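Neck and C-terminal motor domain of Kar3 (PDB 4GKR) is a kinesin-14 mitotic motor that probably couples ATP hydrolysis to movement along microtubules through its ADP- and magnesium-binding motor domain. Local coordinates at residues 156-161 with 203-208; 244-249 with 263-268; 104-109 with 331-336; 292-297 with 320-325. All coordinates share one frame; numbering follows the deposited sequence.

Interaction 1 (156-161 with 203-208); sequences SCEFIE and TNITTC
The carboxylate of E158 is the flat group of this contact, and its OE2 end approaches T207, 3.3 Å from CB. The two side chains run side by side in the same direction, so the meeting is an apolar flank against a carboxylate oxygen rather than a paired polar contact. The other large flat group, the ring of F159, turns from the loop to meet the F245 ring with the planes at about 60°, and it also touches L170 and L171. This is the margin of the central mixed sheet of the kinesin motor domain, where strand 152-163 accepts a very short antiparallel neighbour on the side opposite strand 242-252. The register is set at a single hydrogen-bonded pair: C157 N donates to C208 O at 2.9 Å, and C208 N returns the bond to C157 O at 3.0 Å. Before that pair, residues 205-207 approach the strand mainly through side-chain carbons. E158 bends at its second torsion (chi2 133°), which carries the carboxylate along T207 while CG stays beside I205, 3.6 Å from its CG2. The same residue also touches H248 on the next strand. T206 turns its hydroxyl to D169 instead, a hydrogen bond that ties the loop to the strand 166-169. Farther along, I160 and I205 cross at about a right angle, I160 CG2 lying 4.0 Å from I205 CD1.

Interaction 2 (244-249 with 263-268); sequences IFIIHL and ILNLVD
I247 meets two leucines, L264 and L266, alternate residues on the same face of the partner strand, and following it outward shows how neighbouring side chains interlock on one face of a hairpin. Its CB lies 4.1 Å from CD1 of L264, the residue directly across. CG1, anti to the carbonyl carbon (chi1 -49°), lies in the plane of the F245 ring at its edge. From there the extended chain carries CD1 on to L266, whose CD1 is 3.7 Å away, the two side chains meeting at a slant. The backbone beneath is regular antiparallel sheet, with strand axes 4.8 Å apart and 169° between their directions. F245 pairs with L266 and I247 with L264 through two reciprocal hydrogen bonds each; the one from F245 N to L266 O is 2.9 Å and almost straight.

The opposite face is built by I244, I246 and H248 against V267, N265 and I263. There I246 CG2 packs alongside I263 CG2 at 3.8 Å, and I244 CG2 beside V267 CG2 at 3.9 Å. N265 lays its amide oxygen side against I246, while its ND2 is bound to V108 O of the adjoining strand. D268, at the end of the strand, bonds through OD2 to T121 of the nucleotide pocket. Helix 131-147 covers the F245, L264 and L266 face, helix 321-326 touches I244 and N265 on the other, and strands 152-163 and 108-113 flank the hairpin.

Interaction 3 (104-109 with 331-336); sequences DGYNVC and IGSSKT
N107 O receives K335 N and K335 O receives C109 N, each bond 2.9 Å long, so that V108 pairs with K335 and C109 with T336 in parallel register. Just ahead of this pairing, Y106 and K335 meet through their side chains. The lysine chain runs out extended and bends at its last torsion (chi4 -77°), which sets both end atoms over one face of the tyrosine ring: NZ is 3.6 Å from the centroid of the Y106 ring in a cation-pi contact, and CE makes a CH-pi contact with it. S333 O comes instead to the ring edge, 3.3 Å from Y106 CD2. A water bridges the segments just before the paired residues, accepting from N107 N at 2.8 Å and donating to S334 OG, which passes a 2.7 Å bond to I331 O. That last bond braces the type II' turn from I331 to S334, in which G332 has the positive phi expected at its second position. N107 uses ND2 for Y328 O and OD1 for I263 N, so it ties neighbouring segments together. Such parallel pairing belongs to the core sheet of P-loop NTPases, where strand 108-113 leads directly into the nucleotide-binding loop.

Interaction 4 (292-297 with 320-325); sequences NKSLSC and SKLTYL. With EDO (1,2-ethanediol), chain E.
C297 reaches across to S320 and T323, its SG lying 3.7 Å from S320 OG and the same distance from T323 OG1. The sulfur lies anti to its own backbone N (chi1 174°), which directs it at this pair of hydroxyls. One turn earlier, S294 CB rests 4.1 Å from S320 CB. An ethanediol molecule, presumably carried over from the crystallisation medium, occupies a nearby position, with O2 3.5 Å from S294 CB and weakly hydrogen-bonded by L322 N.

The second shell fixes the hydroxyls. S320 is the N-cap of helix 321-326; its OG donates to T323 OG1 at 2.9 Å, while its O accepts the first-turn bond from Y324 N. T323 OG1 is also bonded to F317 O, which ties the start of the helix to the preceding loop, and S294 OG is held by H242 NE2. Sequence and order suggest that these helices match the switch II cluster, which in kinesins generally contributes to the microtubule-binding face. T323 packs on L298 and V301 farther along helix 291-306, while L322 lies against H242 and I244 of strand 242-252, and L325 touches I160 and I162 of strand 152-163.

Interactions 1, 2 and 3 step across one mixed sheet: strand 152-163 pairs with 242-252, that with 259-268, and that in turn with 108-113. Centres of interactions 1 and 2 are about 10 Å apart, those of 2 and 3 about 12 Å, and backbone hydrogen bonds probably join each pair. Interaction 4 lies on a face of this sheet, where L325 and L322 pack on I160 and I244. Along the chain, interactions 1, 2 and 4 follow in series, all within the long excursion that interaction 3 brackets. The sheet carries both the nucleotide-binding loop after strand 108-113 and helices that in kinesins generally contribute to the microtubule-binding face, an arrangement that probably helps couple the two sites.

Interaction 1 (156-161 with 203-208)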
# COMPACT_ATOMS: atom_id res chain seq x y z
N SER A 156 -4.86 -7.29 16.04
CA SER A 156 -6.22 -7.13 15.54
C SER A 156 -6.21 -6.43 14.19
O SER A 156 -5.21 -5.82 13.80
CB SER A 156 -7.10 -6.38 16.53
OG SER A 156 -6.40 -5.29 17.10
N CYS A 157 -7.31 -6.55 13.47
CA CYS A 157 -7.40 -5.89 12.19
C CYS A 157 -8.80 -5.40 11.87
O CYS A 157 -9.78 -5.81 12.48
CB CYS A 157 -6.90 -6.82 11.08
SG CYS A 157 -8.10 -8.08 10.62
N GLU A 158 -8.85 -4.51 10.89
CA GLU A 158 -10.06 -3.96 10.34
C GLU A 158 -9.85 -3.90 8.85
O GLU A 158 -8.73 -3.71 8.37
CB GLU A 158 -10.32 -2.56 10.89
CG GLU A 158 -10.81 -2.55 12.33
CD GLU A 158 -10.08 -1.55 13.22
OE1 GLU A 158 -9.30 -0.71 12.69
OE2 GLU A 158 -10.28 -1.61 14.46
N PHE A 159 -10.94 -4.05 8.10
CA PHE A 159 -10.88 -4.09 6.66
C PHE A 159 -12.00 -3.21 6.15
O PHE A 159 -13.18 -3.56 6.27
CB PHE A 159 -11.01 -5.53 6.18
CG PHE A 159 -10.65 -5.73 4.74
CD1 PHE A 159 -9.82 -4.84 4.07
CD2 PHE A 159 -11.12 -6.83 4.05
CE1 PHE A 159 -9.48 -5.03 2.75
CE2 PHE A 159 -10.79 -7.03 2.72
CZ PHE A 159 -9.97 -6.12 2.07
N ILE A 160 -11.64 -2.05 5.61
CA ILE A 160 -12.65 -1.10 5.13
C ILE A 160 -12.50 -0.76 3.65
O ILE A 160 -11.46 -1.00 3.03
CB ILE A 160 -12.71 0.20 5.98
CG1 ILE A 160 -11.41 1.01 5.85
CG2 ILE A 160 -13.04 -0.11 7.44
CD1 ILE A 160 -11.52 2.40 6.41
N GLU A 161 -13.59 -0.24 3.09
CA GLU A 161 -13.62 0.26 1.73
C GLU A 161 -14.16 1.67 1.77
O GLU A 161 -15.14 1.94 2.48
CB GLU A 161 -14.49 -0.63 0.82
N THR A 203 -15.79 4.57 14.11
CA THR A 203 -16.91 4.07 14.88
C THR A 203 -17.70 2.94 14.19
O THR A 203 -17.87 2.92 12.96
CB THR A 203 -17.87 5.20 15.25
OG1 THR A 203 -18.48 5.73 14.07
CG2 THR A 203 -17.13 6.31 15.99
N ASN A 204 -18.17 1.99 15.02
CA ASN A 204 -18.98 0.84 14.60
C ASN A 204 -18.32 -0.10 13.57
O ASN A 204 -19.00 -0.73 12.75
CB ASN A 204 -20.34 1.30 14.07
CG ASN A 204 -21.06 2.24 15.02
OD1 ASN A 204 -21.27 1.94 16.19
ND2 ASN A 204 -21.46 3.38 14.50
N ILE A 205 -17.00 -0.21 13.62
CA ILE A 205 -16.28 -1.07 12.69
C ILE A 205 -15.97 -2.36 13.42
O ILE A 205 -15.55 -2.32 14.58
CB ILE A 205 -15.02 -0.36 12.15
CG1 ILE A 205 -15.42 0.74 11.17
CG2 ILE A 205 -14.09 -1.30 11.42
CD1 ILE A 205 -16.11 0.26 9.91
N THR A 206 -16.25 -3.50 12.79
CA THR A 206 -15.91 -4.75 13.44
C THR A 206 -14.42 -4.95 13.38
O THR A 206 -13.79 -4.94 12.31
CB THR A 206 -16.70 -6.01 12.99
OG1 THR A 206 -16.82 -6.04 11.56
CG2 THR A 206 -18.11 -6.06 13.66
N THR A 207 -13.84 -5.04 14.56
CA THR A 207 -12.44 -5.31 14.68
C THR A 207 -12.34 -6.78 15.03
O THR A 207 -12.88 -7.26 16.03
CB THR A 207 -11.71 -4.33 15.64
OG1 THR A 207 -10.50 -4.92 16.16
CG2 THR A 207 -12.62 -3.88 16.79
N CYS A 208 -11.68 -7.50 14.13
CA CYS A 208 -11.45 -8.90 14.27
C CYS A 208 -10.10 -9.14 14.97
O CYS A 208 -9.07 -8.64 14.52
CB CYS A 208 -11.49 -9.52 12.88
SG CYS A 208 -10.85 -11.20 12.79

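Interaction 2 (244-249 with 263-268)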
# COMPACT_ATOMS: atom_id res chain seq x y z
N ILE A 244 -8.77 -0.52 2.41
CA ILE A 244 -7.77 -0.40 3.46
C ILE A 244 -7.83 -1.56 4.44
O ILE A 244 -8.87 -1.83 5.06
CB ILE A 244 -7.89 0.95 4.16
CG1 ILE A 244 -7.82 2.06 3.13
CG2 ILE A 244 -6.72 1.15 5.13
CD1 ILE A 244 -8.73 3.22 3.43
N PHE A 245 -6.71 -2.25 4.58
CA PHE A 245 -6.58 -3.26 5.61
C PHE A 245 -5.73 -2.68 6.74
O PHE A 245 -4.61 -2.24 6.52
CB PHE A 245 -5.94 -4.49 5.01
CG PHE A 245 -6.20 -5.73 5.79
CD1 PHE A 245 -5.34 -6.12 6.82
CD2 PHE A 245 -7.30 -6.52 5.51
CE1 PHE A 245 -5.57 -7.27 7.57
CE2 PHE A 245 -7.55 -7.67 6.26
CZ PHE A 245 -6.67 -8.05 7.28
N ILE A 246 -6.27 -2.63 7.96
CA ILE A 246 -5.54 -2.03 9.06
C ILE A 246 -5.18 -3.11 10.06
O ILE A 246 -6.06 -3.83 10.52
CB ILE A 246 -6.35 -0.94 9.80
CG1 ILE A 246 -6.85 0.13 8.83
CG2 ILE A 246 -5.49 -0.27 10.86
CD1 ILE A 246 -7.59 1.27 9.50
N ILE A 247 -3.90 -3.24 10.36
CA ILE A 247 -3.46 -4.16 11.40
C ILE A 247 -2.91 -3.38 12.59
O ILE A 247 -2.07 -2.51 12.43
CB ILE A 247 -2.37 -5.10 10.85
CG1 ILE A 247 -2.83 -5.69 9.52
CG2 ILE A 247 -2.00 -6.16 11.88
CD1 ILE A 247 -1.73 -6.36 8.71
N HIS A 248 -3.42 -3.67 13.77
CA HIS A 248 -2.93 -3.08 14.98
C HIS A 248 -2.10 -4.12 15.68
O HIS A 248 -2.53 -5.28 15.83
CB HIS A 248 -4.09 -2.66 15.86
CG HIS A 248 -4.87 -1.48 15.34
ND1 HIS A 248 -4.79 -0.25 15.87
CD2 HIS A 248 -5.80 -1.39 14.30
CE1 HIS A 248 -5.61 0.59 15.22
NE2 HIS A 248 -6.23 -0.11 14.26
N LEU A 249 -0.90 -3.71 16.12
CA LEU A 249 0.01 -4.56 16.87
C LEU A 249 0.23 -4.00 18.25
O LEU A 249 0.80 -2.92 18.37
CB LEU A 249 1.37 -4.60 16.20
CG LEU A 249 1.62 -5.48 15.00
CD1 LEU A 249 3.08 -5.88 15.09
CD2 LEU A 249 0.70 -6.68 15.03
N ILE A 263 0.93 0.30 13.86
CA ILE A 263 -0.12 0.15 12.89
C ILE A 263 0.55 -0.11 11.55
O ILE A 263 1.61 0.45 11.27
CB ILE A 263 -0.95 1.44 12.80
CG1 ILE A 263 -1.47 1.82 14.18
CG2 ILE A 263 -2.10 1.27 11.83
CD1 ILE A 263 -1.35 3.31 14.48
N LEU A 264 -0.05 -0.99 10.75
CA LEU A 264 0.31 -1.18 9.35
C LEU A 264 -0.94 -0.91 8.55
O LEU A 264 -1.98 -1.49 8.83
CB LEU A 264 0.75 -2.60 9.06
CG LEU A 264 1.98 -3.14 9.79
CD1 LEU A 264 1.56 -4.00 10.97
CD2 LEU A 264 2.82 -3.97 8.86
N ASN A 265 -0.87 -0.05 7.55
CA ASN A 265 -2.05 0.22 6.74
C ASN A 265 -1.75 -0.24 5.35
O ASN A 265 -0.87 0.32 4.72
CB ASN A 265 -2.37 1.71 6.72
CG ASN A 265 -2.47 2.30 8.10
OD1 ASN A 265 -3.55 2.36 8.68
ND2 ASN A 265 -1.35 2.71 8.64
N LEU A 266 -2.46 -1.26 4.88
CA LEU A 266 -2.16 -1.80 3.57
C LEU A 266 -3.26 -1.34 2.70
O LEU A 266 -4.40 -1.72 2.90
CB LEU A 266 -2.03 -3.32 3.61
CG LEU A 266 -1.06 -3.72 4.74
CD1 LEU A 266 -1.27 -5.14 5.22
CD2 LEU A 266 0.39 -3.49 4.36
N VAL A 267 -2.93 -0.47 1.74
CA VAL A 267 -3.93 0.25 0.97
C VAL A 267 -3.91 -0.10 -0.52
O VAL A 267 -2.87 -0.09 -1.15
CB VAL A 267 -3.80 1.77 1.21
CG1 VAL A 267 -4.91 2.53 0.49
CG2 VAL A 267 -3.85 2.09 2.70
N ASP A 268 -5.07 -0.40 -1.06
CA ASP A 268 -5.28 -0.73 -2.46
C ASP A 268 -6.15 0.42 -3.00
O ASP A 268 -7.35 0.45 -2.75
CB ASP A 268 -6.02 -2.10 -2.49
CG ASP A 268 -6.53 -2.50 -3.89
OD1 ASP A 268 -6.15 -1.85 -4.89
OD2 ASP A 268 -7.31 -3.50 -4.00

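Interaction 3 (104-109 with 331-336)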
# COMPACT_ATOMS: atom_id res chain seq x y z
N ASP A 104 9.07 -2.29 16.29
CA ASP A 104 9.78 -1.16 16.94
C ASP A 104 8.85 0.06 17.17
O ASP A 104 9.33 1.16 17.45
CB ASP A 104 10.97 -0.67 16.07
CG ASP A 104 12.17 -1.62 16.09
OD1 ASP A 104 12.74 -1.88 17.18
OD2 ASP A 104 12.59 -2.07 15.00
N GLY A 105 7.55 -0.13 17.04
CA GLY A 105 6.61 0.97 17.25
C GLY A 105 6.47 1.99 16.13
O GLY A 105 5.94 3.06 16.35
N TYR A 106 6.92 1.67 14.92
CA TYR A 106 6.69 2.56 13.78
C TYR A 106 5.33 2.30 13.18
O TYR A 106 4.85 1.16 13.19
CB TYR A 106 7.74 2.38 12.69
CG TYR A 106 9.10 2.95 13.01
CD1 TYR A 106 10.07 2.19 13.66
CD2 TYR A 106 9.42 4.26 12.65
CE1 TYR A 106 11.31 2.72 13.95
CE2 TYR A 106 10.66 4.79 12.93
CZ TYR A 106 11.60 4.01 13.58
OH TYR A 106 12.84 4.55 13.86
N ASN A 107 4.72 3.35 12.64
CA ASN A 107 3.59 3.18 11.76
C ASN A 107 4.04 3.06 10.33
O ASN A 107 5.03 3.66 9.90
CB ASN A 107 2.61 4.33 11.93
CG ASN A 107 1.96 4.34 13.30
OD1 ASN A 107 1.93 3.32 14.02
ND2 ASN A 107 1.42 5.49 13.68
N VAL A 108 3.29 2.26 9.58
CA VAL A 108 3.68 1.88 8.23
C VAL A 108 2.48 1.99 7.30
O VAL A 108 1.35 1.64 7.69
CB VAL A 108 4.23 0.43 8.23
CG1 VAL A 108 4.46 -0.07 6.83
CG2 VAL A 108 5.52 0.36 9.02
N CYS A 109 2.73 2.48 6.09
CA CYS A 109 1.73 2.51 5.02
C CYS A 109 2.32 1.92 3.76
O CYS A 109 3.39 2.34 3.33
CB CYS A 109 1.37 3.93 4.68
SG CYS A 109 0.14 4.67 5.74
N ILE A 331 2.56 11.01 9.42
CA ILE A 331 3.46 12.02 9.98
C ILE A 331 4.56 11.39 10.80
O ILE A 331 4.52 10.19 11.08
CB ILE A 331 2.78 13.03 10.94
CG1 ILE A 331 1.89 12.32 11.96
CG2 ILE A 331 2.08 14.15 10.18
CD1 ILE A 331 2.13 12.80 13.37
N GLY A 332 5.52 12.22 11.22
CA GLY A 332 6.59 11.82 12.12
C GLY A 332 7.51 10.76 11.56
O GLY A 332 7.92 10.80 10.39
N SER A 333 7.85 9.79 12.41
CA SER A 333 8.77 8.73 12.05
C SER A 333 8.14 7.71 11.08
O SER A 333 8.82 6.78 10.62
CB SER A 333 9.23 8.04 13.32
OG SER A 333 8.13 7.78 14.18
N SER A 334 6.87 7.89 10.75
CA SER A 334 6.13 6.94 9.91
C SER A 334 6.84 6.59 8.61
O SER A 334 7.45 7.44 7.98
CB SER A 334 4.73 7.47 9.61
OG SER A 334 3.96 7.53 10.80
N LYS A 335 6.74 5.33 8.20
CA LYS A 335 7.36 4.87 6.96
C LYS A 335 6.33 4.51 5.89
O LYS A 335 5.32 3.86 6.17
CB LYS A 335 8.31 3.70 7.24
CG LYS A 335 9.22 3.92 8.43
CD LYS A 335 10.41 2.98 8.39
CE LYS A 335 11.07 2.82 9.76
NZ LYS A 335 11.92 3.98 10.14
N THR A 336 6.58 4.94 4.67
CA THR A 336 5.64 4.72 3.59
C THR A 336 6.33 4.08 2.39
O THR A 336 7.48 4.36 2.09
CB THR A 336 4.95 6.04 3.18
OG1 THR A 336 4.13 6.50 4.27
CG2 THR A 336 4.06 5.86 1.92
O HOH W 1 5.76 5.89 12.84

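Interaction 4 (292-297 with 320-325)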
# COMPACT_ATOMS: atom_id res chain seq x y z
N ASN A 292 -10.57 11.19 -8.26
CA ASN A 292 -9.59 12.18 -8.65
C ASN A 292 -9.15 13.09 -7.48
O ASN A 292 -7.94 13.25 -7.24
CB ASN A 292 -10.09 13.01 -9.86
CG ASN A 292 -9.86 12.31 -11.20
OD1 ASN A 292 -8.88 11.59 -11.38
ND2 ASN A 292 -10.77 12.53 -12.15
N LYS A 293 -10.10 13.68 -6.74
CA LYS A 293 -9.73 14.60 -5.65
C LYS A 293 -8.92 13.90 -4.54
O LYS A 293 -7.87 14.39 -4.16
CB LYS A 293 -10.94 15.36 -5.08
N SER A 294 -9.36 12.75 -4.06
CA SER A 294 -8.57 12.05 -3.05
C SER A 294 -7.19 11.50 -3.53
O SER A 294 -6.30 11.31 -2.71
CB SER A 294 -9.39 10.97 -2.35
OG SER A 294 -9.27 9.75 -3.02
N LEU A 295 -7.00 11.26 -4.82
CA LEU A 295 -5.67 10.84 -5.28
C LEU A 295 -4.70 12.01 -5.31
O LEU A 295 -3.56 11.88 -4.88
CB LEU A 295 -5.72 10.10 -6.62
CG LEU A 295 -6.42 8.74 -6.60
CD1 LEU A 295 -6.62 8.22 -8.01
CD2 LEU A 295 -5.71 7.70 -5.75
N SER A 296 -5.15 13.16 -5.82
CA SER A 296 -4.37 14.39 -5.79
C SER A 296 -4.04 14.77 -4.38
O SER A 296 -2.95 15.25 -4.11
CB SER A 296 -5.16 15.56 -6.37
OG SER A 296 -5.45 15.37 -7.74
N CYS A 297 -4.98 14.60 -3.47
CA CYS A 297 -4.76 15.12 -2.15
C CYS A 297 -3.73 14.22 -1.44
O CYS A 297 -2.86 14.70 -0.72
CB CYS A 297 -6.08 15.28 -1.41
SG CYS A 297 -5.86 15.78 0.31
N SER A 320 -9.12 15.47 2.42
CA SER A 320 -9.77 14.27 1.92
C SER A 320 -9.87 13.20 2.99
O SER A 320 -9.03 13.12 3.91
CB SER A 320 -9.06 13.71 0.68
OG SER A 320 -7.96 12.87 1.02
N LYS A 321 -10.86 12.34 2.86
CA LYS A 321 -11.10 11.34 3.87
C LYS A 321 -9.91 10.41 4.02
O LYS A 321 -9.55 10.03 5.14
CB LYS A 321 -12.34 10.53 3.53
CG LYS A 321 -12.75 9.59 4.64
CD LYS A 321 -14.24 9.35 4.60
CE LYS A 321 -14.96 10.16 5.65
NZ LYS A 321 -16.41 9.85 5.63
N LEU A 322 -9.31 10.04 2.89
CA LEU A 322 -8.26 9.04 2.89
C LEU A 322 -7.08 9.52 3.69
O LEU A 322 -6.57 8.81 4.53
CB LEU A 322 -7.84 8.70 1.46
CG LEU A 322 -6.73 7.67 1.21
CD1 LEU A 322 -6.98 6.31 1.86
CD2 LEU A 322 -6.66 7.50 -0.29
N THR A 323 -6.64 10.75 3.42
CA THR A 323 -5.50 11.27 4.14
C THR A 323 -5.85 11.63 5.59
O THR A 323 -4.98 11.60 6.45
CB THR A 323 -4.92 12.51 3.44
OG1 THR A 323 -6.00 13.39 3.11
CG2 THR A 323 -4.21 12.10 2.16
N TYR A 324 -7.11 11.97 5.84
CA TYR A 324 -7.56 12.28 7.18
C TYR A 324 -7.61 11.02 8.03
O TYR A 324 -7.24 11.03 9.19
CB TYR A 324 -8.92 12.97 7.16
CG TYR A 324 -9.35 13.52 8.49
CD1 TYR A 324 -8.70 14.63 9.06
CD2 TYR A 324 -10.41 12.94 9.19
CE1 TYR A 324 -9.08 15.13 10.29
CE2 TYR A 324 -10.81 13.46 10.41
CZ TYR A 324 -10.14 14.54 10.95
OH TYR A 324 -10.54 15.03 12.16
N LEU A 325 -8.05 9.93 7.44
CA LEU A 325 -8.04 8.65 8.13
C LEU A 325 -6.63 8.17 8.47
O LEU A 325 -6.40 7.61 9.55
CB LEU A 325 -8.74 7.62 7.27
CG LEU A 325 -8.59 6.15 7.60
CD1 LEU A 325 -9.19 5.86 8.97
CD2 LEU A 325 -9.31 5.38 6.52
C1 EDO E . -12.84 9.26 -1.40
O1 EDO E . -13.07 8.16 -2.28
C2 EDO E . -11.98 8.81 -0.24
O2 EDO E . -11.26 9.90 0.36